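Bifunctional endomannanase/endoglucanase (Caldanaerobius polysaccharolyticus, PDB 3W0K) probably hydrolyses internal beta-1,4 linkages in mannan and glucan polysaccharides, as a (beta/alpha)8-barrel enzyme of glycoside hydrolase family 5. Local coordinates at residues D109-Q114 with I156-A161; L117-Y122 with R163-D168. All blocks are in the same frame, centred on the assembly; numbering follows the deposited sequence.

In the fold
Contacts 1 and 2 join the same two neighbours in the outer helical layer of the (beta/alpha)8 barrel, helix 105-121 and helix 148-165, which follow the third and fourth barrel strands, 78-83 and 130-133. Their centres lie about 11 Å apart, each some 20 Å from the centre of the chain. Along the sequence the segments alternate, 109-114, 117-122, 156-161, 163-168. Because the helices run in roughly the same direction, the earlier segments pair in contact 1 and the later ones, at the helix ends, pair in contact 2. Together they hold two successive beta-alpha units side by side, with contact 2 toward the helix C-terminal ends, away from the barrel face where family 5 enzymes carry their active site.

Contact 1: residues D109-Q114 with I156-A161; sequences DGFVYQ and IRTVEA
Arg157 reaches Asp109 with its CG anti to the backbone N (chi1 178°) and an extended chain from CG to NE that carries the guanidinium across to the neighbouring helix. This is a joint between neighbouring outer helices of the (beta/alpha)8 barrel, whose local axes approach to 9.6 Å and cross at -31°. The salt bridge is end-on: NH2 and NH1 of Arg157 both converge on OD1 of Asp109, at 2.9 Å and 3.0 Å. Carboxylate and guanidinium planes stand almost perpendicular (89°); NH1 comes nearly in line with the C-O bond, whereas NH2 meets OD1 from above the carboxylate plane. OD2 is taken by Lys105, and sharing the carboxylate between two cations probably favours its charged form. An alanine at Asp109 is likely to leave both the Arg157 guanidinium and Lys105 without their acidic mate, with the arginine's end freer to swing. Beside the bridge Val112 packs against the arginine: it points at the other helix and lays CG2 over one guanidinium face, 3.7 Å from Arg157 NE, crossing the arginine chain at about a right angle. Deeper in, Thr158 OG1, hydrogen-bonded to Leu154 O within its own helix, sits at the edge of the Phe111 ring, 3.4 Å from CE2. One turn on, Val112 CG1 makes an apolar contact with Ala161 CB at 3.7 Å.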
ATOM      1  N   ASP A 109     -21.927  -1.429   6.018  1.00  9.55           N
ATOM      2  CA  ASP A 109     -22.118  -1.956   7.368  1.00 10.50           C
ATOM      3  C   ASP A 109     -21.125  -3.087   7.631  1.00 10.52           C
ATOM      4  O   ASP A 109     -20.567  -3.187   8.725  1.00 10.69           O
ATOM      5  CB  ASP A 109     -23.552  -2.467   7.562  1.00  9.38           C
ATOM      6  CG  ASP A 109     -24.572  -1.344   7.676  1.00 12.40           C
ATOM      7  OD1 ASP A 109     -24.182  -0.166   7.819  1.00 12.93           O
ATOM      8  OD2 ASP A 109     -25.784  -1.650   7.630  1.00 12.11           O
ATOM      9  N   GLY A 110     -20.909  -3.933   6.623  1.00  9.26           N
ATOM     10  CA  GLY A 110     -19.974  -5.039   6.754  1.00  9.96           C
ATOM     11  C   GLY A 110     -18.548  -4.540   6.911  1.00 10.03           C
ATOM     12  O   GLY A 110     -17.778  -5.076   7.704  1.00 10.78           O
ATOM     13  N   PHE A 111     -18.216  -3.497   6.153  1.00  9.59           N
ATOM     14  CA  PHE A 111     -16.896  -2.870   6.165  1.00  9.51           C
ATOM     15  C   PHE A 111     -16.606  -2.270   7.539  1.00  8.85           C
ATOM     16  O   PHE A 111     -15.548  -2.514   8.121  1.00  9.60           O
ATOM     17  CB  PHE A 111     -16.861  -1.776   5.091  1.00  8.69           C
ATOM     18  CG  PHE A 111     -15.570  -1.006   5.025  1.00  7.57           C
ATOM     19  CD1 PHE A 111     -14.421  -1.593   4.510  1.00  9.06           C
ATOM     20  CD2 PHE A 111     -15.521   0.330   5.419  1.00  7.75           C
ATOM     21  CE1 PHE A 111     -13.244  -0.860   4.382  1.00  8.29           C
ATOM     22  CE2 PHE A 111     -14.345   1.072   5.294  1.00  9.08           C
ATOM     23  CZ  PHE A 111     -13.206   0.477   4.774  1.00  8.80           C
ATOM     24  N   VAL A 112     -17.546  -1.472   8.044  1.00  8.95           N
ATOM     25  CA  VAL A 112     -17.396  -0.847   9.353  1.00  9.71           C
ATOM     26  C   VAL A 112     -17.279  -1.918  10.441  1.00 10.64           C
ATOM     27  O   VAL A 112     -16.447  -1.803  11.343  1.00 11.94           O
ATOM     28  CB  VAL A 112     -18.573   0.123   9.645  1.00  8.07           C
ATOM     29  CG1 VAL A 112     -18.511   0.638  11.087  1.00 10.30           C
ATOM     30  CG2 VAL A 112     -18.524   1.293   8.674  1.00  9.78           C
ATOM     31  N   TYR A 113     -18.079  -2.977  10.325  1.00 11.13           N
ATOM     32  CA  TYR A 113     -18.056  -4.073  11.290  1.00 12.04           C
ATOM     33  C   TYR A 113     -16.684  -4.750  11.327  1.00 12.64           C
ATOM     34  O   TYR A 113     -16.182  -5.066  12.407  1.00 11.95           O
ATOM     35  CB  TYR A 113     -19.152  -5.093  10.961  1.00 12.10           C
ATOM     36  CG  TYR A 113     -19.070  -6.385  11.746  1.00 13.02           C
ATOM     37  CD1 TYR A 113     -19.390  -6.425  13.103  1.00 15.64           C
ATOM     38  CD2 TYR A 113     -18.672  -7.570  11.127  1.00 14.55           C
ATOM     39  CE1 TYR A 113     -19.313  -7.616  13.823  1.00 16.06           C
ATOM     40  CE2 TYR A 113     -18.593  -8.761  11.837  1.00 16.38           C
ATOM     41  CZ  TYR A 113     -18.913  -8.778  13.182  1.00 17.15           C
ATOM     42  OH  TYR A 113     -18.816  -9.958  13.882  1.00 19.71           O
ATOM     43  N   GLN A 114     -16.079  -4.951  10.154  1.00 12.64           N
ATOM     44  CA  GLN A 114     -14.754  -5.574  10.053  1.00 14.81           C
ATOM     45  C   GLN A 114     -13.750  -4.751  10.845  1.00 13.51           C
ATOM     46  O   GLN A 114     -12.972  -5.288  11.635  1.00 12.49           O
ATOM     47  CB  GLN A 114     -14.264  -5.606   8.601  1.00 18.90           C
ATOM     48  CG  GLN A 114     -15.196  -6.238   7.595  1.00 25.45           C
ATOM     49  CD  GLN A 114     -15.275  -7.735   7.723  1.00 26.77           C
ATOM     50  OE1 GLN A 114     -16.291  -8.279   8.147  1.00 30.48           O
ATOM     51  NE2 GLN A 114     -14.207  -8.416   7.333  1.00 26.44           N
ATOM     52  N   ILE A 156     -15.241   8.882   7.191  1.00 10.35           N
ATOM     53  CA  ILE A 156     -15.559   9.516   8.469  1.00 10.79           C
ATOM     54  C   ILE A 156     -16.349   8.566   9.372  1.00 10.99           C
ATOM     55  O   ILE A 156     -16.059   8.453  10.567  1.00 11.25           O
ATOM     56  CB  ILE A 156     -16.314  10.848   8.250  1.00  9.88           C
ATOM     57  CG1 ILE A 156     -15.361  11.880   7.635  1.00 13.20           C
ATOM     58  CG2 ILE A 156     -16.871  11.376   9.571  1.00 12.17           C
ATOM     59  CD1 ILE A 156     -16.052  13.127   7.119  1.00 14.18           C
ATOM     60  N   ARG A 157     -17.304   7.840   8.794  1.00  9.76           N
ATOM     61  CA  ARG A 157     -18.096   6.889   9.565  1.00  9.29           C
ATOM     62  C   ARG A 157     -17.194   5.794  10.143  1.00  9.71           C
ATOM     63  O   ARG A 157     -17.307   5.438  11.313  1.00  9.90           O
ATOM     64  CB  ARG A 157     -19.179   6.240   8.694  1.00 10.29           C
ATOM     65  CG  ARG A 157     -19.984   5.201   9.456  1.00 12.42           C
ATOM     66  CD  ARG A 157     -20.923   4.391   8.583  1.00 11.16           C
ATOM     67  NE  ARG A 157     -21.515   3.316   9.373  1.00 11.99           N
ATOM     68  CZ  ARG A 157     -22.152   2.261   8.875  1.00 12.27           C
ATOM     69  NH1 ARG A 157     -22.301   2.118   7.561  1.00 12.45           N
ATOM     70  NH2 ARG A 157     -22.602   1.321   9.697  1.00 12.78           N
ATOM     71  N   THR A 158     -16.294   5.277   9.312  1.00  9.55           N
ATOM     72  CA  THR A 158     -15.384   4.212   9.721  1.00  9.19           C
ATOM     73  C   THR A 158     -14.391   4.678  10.783  1.00  9.97           C
ATOM     74  O   THR A 158     -14.163   3.978  11.772  1.00 10.84           O
ATOM     75  CB  THR A 158     -14.640   3.637   8.499  1.00  9.42           C
ATOM     76  OG1 THR A 158     -15.599   3.258   7.503  1.00 10.24           O
ATOM     77  CG2 THR A 158     -13.837   2.404   8.891  1.00 10.90           C
ATOM     78  N   VAL A 159     -13.824   5.864  10.580  1.00  9.41           N
ATOM     79  CA  VAL A 159     -12.865   6.447  11.516  1.00  9.98           C
ATOM     80  C   VAL A 159     -13.514   6.669  12.882  1.00 10.12           C
ATOM     81  O   VAL A 159     -12.923   6.355  13.918  1.00 11.32           O
ATOM     82  CB  VAL A 159     -12.295   7.774  10.967  1.00 10.33           C
ATOM     83  CG1 VAL A 159     -11.577   8.554  12.062  1.00 10.26           C
ATOM     84  CG2 VAL A 159     -11.328   7.484   9.824  1.00 10.69           C
ATOM     85  N   GLU A 160     -14.745   7.177  12.878  1.00 10.12           N
ATOM     86  CA  GLU A 160     -15.463   7.417  14.125  1.00 10.39           C
ATOM     87  C   GLU A 160     -15.794   6.109  14.842  1.00 11.60           C
ATOM     88  O   GLU A 160     -15.723   6.031  16.070  1.00 12.48           O
ATOM     89  CB  GLU A 160     -16.730   8.233  13.864  1.00 12.34           C
ATOM     90  CG  GLU A 160     -16.442   9.694  13.518  1.00 16.80           C
ATOM     91  CD  GLU A 160     -17.696  10.526  13.282  1.00 20.63           C
ATOM     92  OE1 GLU A 160     -18.810   9.960  13.251  1.00 24.65           O
ATOM     93  OE2 GLU A 160     -17.559  11.758  13.120  1.00 23.93           O
ATOM     94  N   ALA A 161     -16.121   5.074  14.072  1.00 10.96           N
ATOM     95  CA  ALA A 161     -16.445   3.770  14.646  1.00 10.11           C
ATOM     96  C   ALA A 161     -15.213   3.155  15.312  1.00 11.33           C
ATOM     97  O   ALA A 161     -15.303   2.589  16.402  1.00 12.31           O
ATOM     98  CB  ALA A 161     -16.992   2.840  13.573  1.00  9.91           C
TER

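Contact 2: residues L117-Y122 with R163-D168; sequences LFAKRY and RKIDPD
A single water links the flat carboxylate of Asp166 to the backbone of Ala119: it donates to Asp166 OD2 at 2.8 Å and to Ala119 O at 2.9 Å. The second oxygen, OD1, is used within its own chain segment, where the backbone N of Asp168 approaches from above the carboxylate plane, 47° out of it, forming an Asx turn. OD2 also has a long, weak ion pair with Arg169. The other flat group nearby, the ring of Tyr122, has Arg121 CG over one face, near the rim; its hydroxyl is hydrogen-bonded to Asp66, and the side chain leads away from segment 163-168 to pack on helix 62-74. Two neighbouring helices of the (beta/alpha)8 barrel finish here, and the chain leaves each for the next barrel strand, 130-133 or 170-174. No direct hydrogen bond joins the segments, so besides the water the junction rests on Ile165. Its CG2, anti to the backbone N, lies against the peptide joining Ala119 to Lys120, 4.0 Å from Ala119 CB and 3.6 Å from Lys120 CG. Ala119 in turn packs on Phe132 of strand 130-133. The other branch of Ile165 ends in CD1, lying 3.7 Å from Lys120 CG. Lys120 bends at chi3 (-72°) and chi4 (-70°), curling back so that NZ makes a weak hydrogen bond to Glu116 O while staying 4.0 Å from Ile165 CD1.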
ATOM      1  N   LEU A 117     -14.157  -4.923  14.528  1.00 10.82           N
ATOM      2  CA  LEU A 117     -13.625  -6.195  15.019  1.00 10.96           C
ATOM      3  C   LEU A 117     -12.140  -6.051  15.326  1.00 11.18           C
ATOM      4  O   LEU A 117     -11.686  -6.420  16.409  1.00 10.40           O
ATOM      5  CB  LEU A 117     -13.810  -7.304  13.984  1.00 13.85           C
ATOM      6  CG  LEU A 117     -15.200  -7.892  13.767  1.00 16.65           C
ATOM      7  CD1 LEU A 117     -15.139  -8.876  12.614  1.00 17.81           C
ATOM      8  CD2 LEU A 117     -15.685  -8.576  15.040  1.00 20.35           C
ATOM      9  N   PHE A 118     -11.389  -5.496  14.378  1.00 10.74           N
ATOM     10  CA  PHE A 118      -9.957  -5.304  14.565  1.00  9.80           C
ATOM     11  C   PHE A 118      -9.660  -4.265  15.640  1.00  9.65           C
ATOM     12  O   PHE A 118      -8.722  -4.426  16.420  1.00 10.45           O
ATOM     13  CB  PHE A 118      -9.280  -4.941  13.238  1.00  9.99           C
ATOM     14  CG  PHE A 118      -9.287  -6.060  12.236  1.00 11.41           C
ATOM     15  CD1 PHE A 118      -8.938  -7.354  12.615  1.00 11.68           C
ATOM     16  CD2 PHE A 118      -9.656  -5.827  10.915  1.00 11.37           C
ATOM     17  CE1 PHE A 118      -8.959  -8.399  11.693  1.00 12.05           C
ATOM     18  CE2 PHE A 118      -9.680  -6.863   9.986  1.00 12.62           C
ATOM     19  CZ  PHE A 118      -9.332  -8.152  10.374  1.00 12.72           C
ATOM     20  N   ALA A 119     -10.470  -3.210  15.697  1.00  9.84           N
ATOM     21  CA  ALA A 119     -10.281  -2.177  16.712  1.00  9.07           C
ATOM     22  C   ALA A 119     -10.429  -2.793  18.101  1.00 10.14           C
ATOM     23  O   ALA A 119      -9.625  -2.525  18.998  1.00 11.03           O
ATOM     24  CB  ALA A 119     -11.285  -1.047  16.520  1.00  9.51           C
ATOM     25  N   LYS A 120     -11.440  -3.640  18.269  1.00 10.60           N
ATOM     26  CA  LYS A 120     -11.670  -4.300  19.550  1.00 11.64           C
ATOM     27  C   LYS A 120     -10.589  -5.326  19.866  1.00 11.22           C
ATOM     28  O   LYS A 120     -10.065  -5.366  20.980  1.00 12.55           O
ATOM     29  CB  LYS A 120     -13.032  -4.993  19.573  1.00 14.01           C
ATOM     30  CG  LYS A 120     -14.210  -4.050  19.694  1.00 18.16           C
ATOM     31  CD  LYS A 120     -15.501  -4.820  19.941  1.00 21.17           C
ATOM     32  CE  LYS A 120     -15.959  -5.571  18.705  1.00 25.54           C
ATOM     33  NZ  LYS A 120     -16.432  -4.633  17.651  1.00 26.97           N
ATOM     34  N   ARG A 121     -10.235  -6.132  18.871  1.00 11.01           N
ATOM     35  CA  ARG A 121      -9.235  -7.175  19.055  1.00 10.30           C
ATOM     36  C   ARG A 121      -7.876  -6.633  19.479  1.00 11.07           C
ATOM     37  O   ARG A 121      -7.218  -7.201  20.352  1.00 11.99           O
ATOM     38  CB  ARG A 121      -9.080  -7.999  17.773  1.00 10.70           C
ATOM     39  CG  ARG A 121      -8.311  -9.294  17.973  1.00 11.12           C
ATOM     40  CD  ARG A 121      -8.219 -10.085  16.685  1.00 11.60           C
ATOM     41  NE  ARG A 121      -7.559 -11.372  16.892  1.00 12.34           N
ATOM     42  CZ  ARG A 121      -8.195 -12.501  17.188  1.00 12.79           C
ATOM     43  NH1 ARG A 121      -9.518 -12.510  17.315  1.00 14.71           N
ATOM     44  NH2 ARG A 121      -7.513 -13.628  17.338  1.00 13.75           N
ATOM     45  N   TYR A 122      -7.476  -5.512  18.889  1.00 10.52           N
ATOM     46  CA  TYR A 122      -6.173  -4.940  19.186  1.00  9.45           C
ATOM     47  C   TYR A 122      -6.172  -3.704  20.075  1.00  9.38           C
ATOM     48  O   TYR A 122      -5.156  -3.014  20.177  1.00 10.74           O
ATOM     49  CB  TYR A 122      -5.418  -4.683  17.878  1.00 11.10           C
ATOM     50  CG  TYR A 122      -5.285  -5.932  17.035  1.00 10.39           C
ATOM     51  CD1 TYR A 122      -4.614  -7.055  17.525  1.00 10.09           C
ATOM     52  CD2 TYR A 122      -5.875  -6.015  15.771  1.00 10.27           C
ATOM     53  CE1 TYR A 122      -4.540  -8.228  16.783  1.00 11.46           C
ATOM     54  CE2 TYR A 122      -5.807  -7.184  15.022  1.00 10.62           C
ATOM     55  CZ  TYR A 122      -5.140  -8.287  15.536  1.00 11.12           C
ATOM     56  OH  TYR A 122      -5.087  -9.457  14.813  1.00 12.02           O
ATOM     57  N   ARG A 163     -12.498   4.834  16.393  1.00 11.48           N
ATOM     58  CA  ARG A 163     -12.143   5.694  17.520  1.00 12.73           C
ATOM     59  C   ARG A 163     -13.047   5.570  18.739  1.00 13.13           C
ATOM     60  O   ARG A 163     -12.616   5.850  19.860  1.00 13.65           O
ATOM     61  CB  ARG A 163     -12.032   7.150  17.074  1.00 14.27           C
ATOM     62  CG  ARG A 163     -10.803   7.394  16.222  1.00 13.47           C
ATOM     63  CD  ARG A 163     -10.688   8.828  15.751  1.00 13.78           C
ATOM     64  NE  ARG A 163      -9.432   9.039  15.032  1.00 13.61           N
ATOM     65  CZ  ARG A 163      -9.196  10.051  14.201  1.00 14.22           C
ATOM     66  NH1 ARG A 163     -10.131  10.964  13.967  1.00 15.06           N
ATOM     67  NH2 ARG A 163      -8.019  10.147  13.601  1.00 15.69           N
ATOM     68  N   LYS A 164     -14.299   5.173  18.526  1.00 13.22           N
ATOM     69  CA  LYS A 164     -15.225   4.996  19.642  1.00 15.05           C
ATOM     70  C   LYS A 164     -14.739   3.824  20.497  1.00 14.96           C
ATOM     71  O   LYS A 164     -14.869   3.835  21.725  1.00 15.57           O
ATOM     72  CB  LYS A 164     -16.643   4.729  19.130  1.00 16.63           C
ATOM     73  CG  LYS A 164     -17.674   4.564  20.234  1.00 22.16           C
ATOM     74  CD  LYS A 164     -19.080   4.451  19.672  1.00 26.07           C
ATOM     75  CE  LYS A 164     -20.095   4.225  20.784  1.00 28.28           C
ATOM     76  NZ  LYS A 164     -19.844   2.947  21.512  1.00 30.58           N
ATOM     77  N   ILE A 165     -14.155   2.827  19.836  1.00 13.58           N
ATOM     78  CA  ILE A 165     -13.631   1.638  20.503  1.00 13.18           C
ATOM     79  C   ILE A 165     -12.207   1.880  21.007  1.00 13.86           C
ATOM     80  O   ILE A 165     -11.895   1.604  22.169  1.00 13.73           O
ATOM     81  CB  ILE A 165     -13.651   0.420  19.549  1.00 13.55           C
ATOM     82  CG1 ILE A 165     -15.098   0.057  19.209  1.00 13.43           C
ATOM     83  CG2 ILE A 165     -12.913  -0.766  20.173  1.00 12.66           C
ATOM     84  CD1 ILE A 165     -15.239  -0.881  18.029  1.00 13.62           C
ATOM     85  N   ASP A 166     -11.354   2.403  20.132  1.00 13.40           N
ATOM     86  CA  ASP A 166      -9.966   2.691  20.483  1.00 12.99           C
ATOM     87  C   ASP A 166      -9.546   4.045  19.914  1.00 12.68           C
ATOM     88  O   ASP A 166      -9.086   4.141  18.774  1.00 13.42           O
ATOM     89  CB  ASP A 166      -9.041   1.580  19.966  1.00 13.30           C
ATOM     90  CG  ASP A 166      -7.592   1.770  20.402  1.00 14.41           C
ATOM     91  OD1 ASP A 166      -7.285   2.749  21.116  1.00 13.29           O
ATOM     92  OD2 ASP A 166      -6.748   0.932  20.025  1.00 13.96           O
ATOM     93  N   PRO A 167      -9.645   5.107  20.732  1.00 13.73           N
ATOM     94  CA  PRO A 167      -9.285   6.473  20.335  1.00 13.88           C
ATOM     95  C   PRO A 167      -7.807   6.652  19.999  1.00 13.65           C
ATOM     96  O   PRO A 167      -7.430   7.628  19.351  1.00 16.05           O
ATOM     97  CB  PRO A 167      -9.642   7.297  21.578  1.00 15.96           C
ATOM     98  CG  PRO A 167     -10.650   6.468  22.294  1.00 20.06           C
ATOM     99  CD  PRO A 167     -10.137   5.078  22.119  1.00 15.19           C
ATOM    100  N   ASP A 168      -6.980   5.710  20.444  1.00 13.35           N
ATOM    101  CA  ASP A 168      -5.538   5.776  20.225  1.00 13.57           C
ATOM    102  C   ASP A 168      -5.029   5.069  18.972  1.00 13.33           C
ATOM    103  O   ASP A 168      -3.832   5.105  18.690  1.00 16.33           O
ATOM    104  CB  ASP A 168      -4.795   5.222  21.445  1.00 15.17           C
ATOM    105  CG  ASP A 168      -5.130   5.969  22.728  1.00 19.29           C
ATOM    106  OD1 ASP A 168      -5.193   7.215  22.698  1.00 19.60           O
ATOM    107  OD2 ASP A 168      -5.326   5.305  23.768  1.00 20.19           O
TER
HETATM  108  O   HOH W   1      -7.311  -1.064  18.195  1.00 11.12           O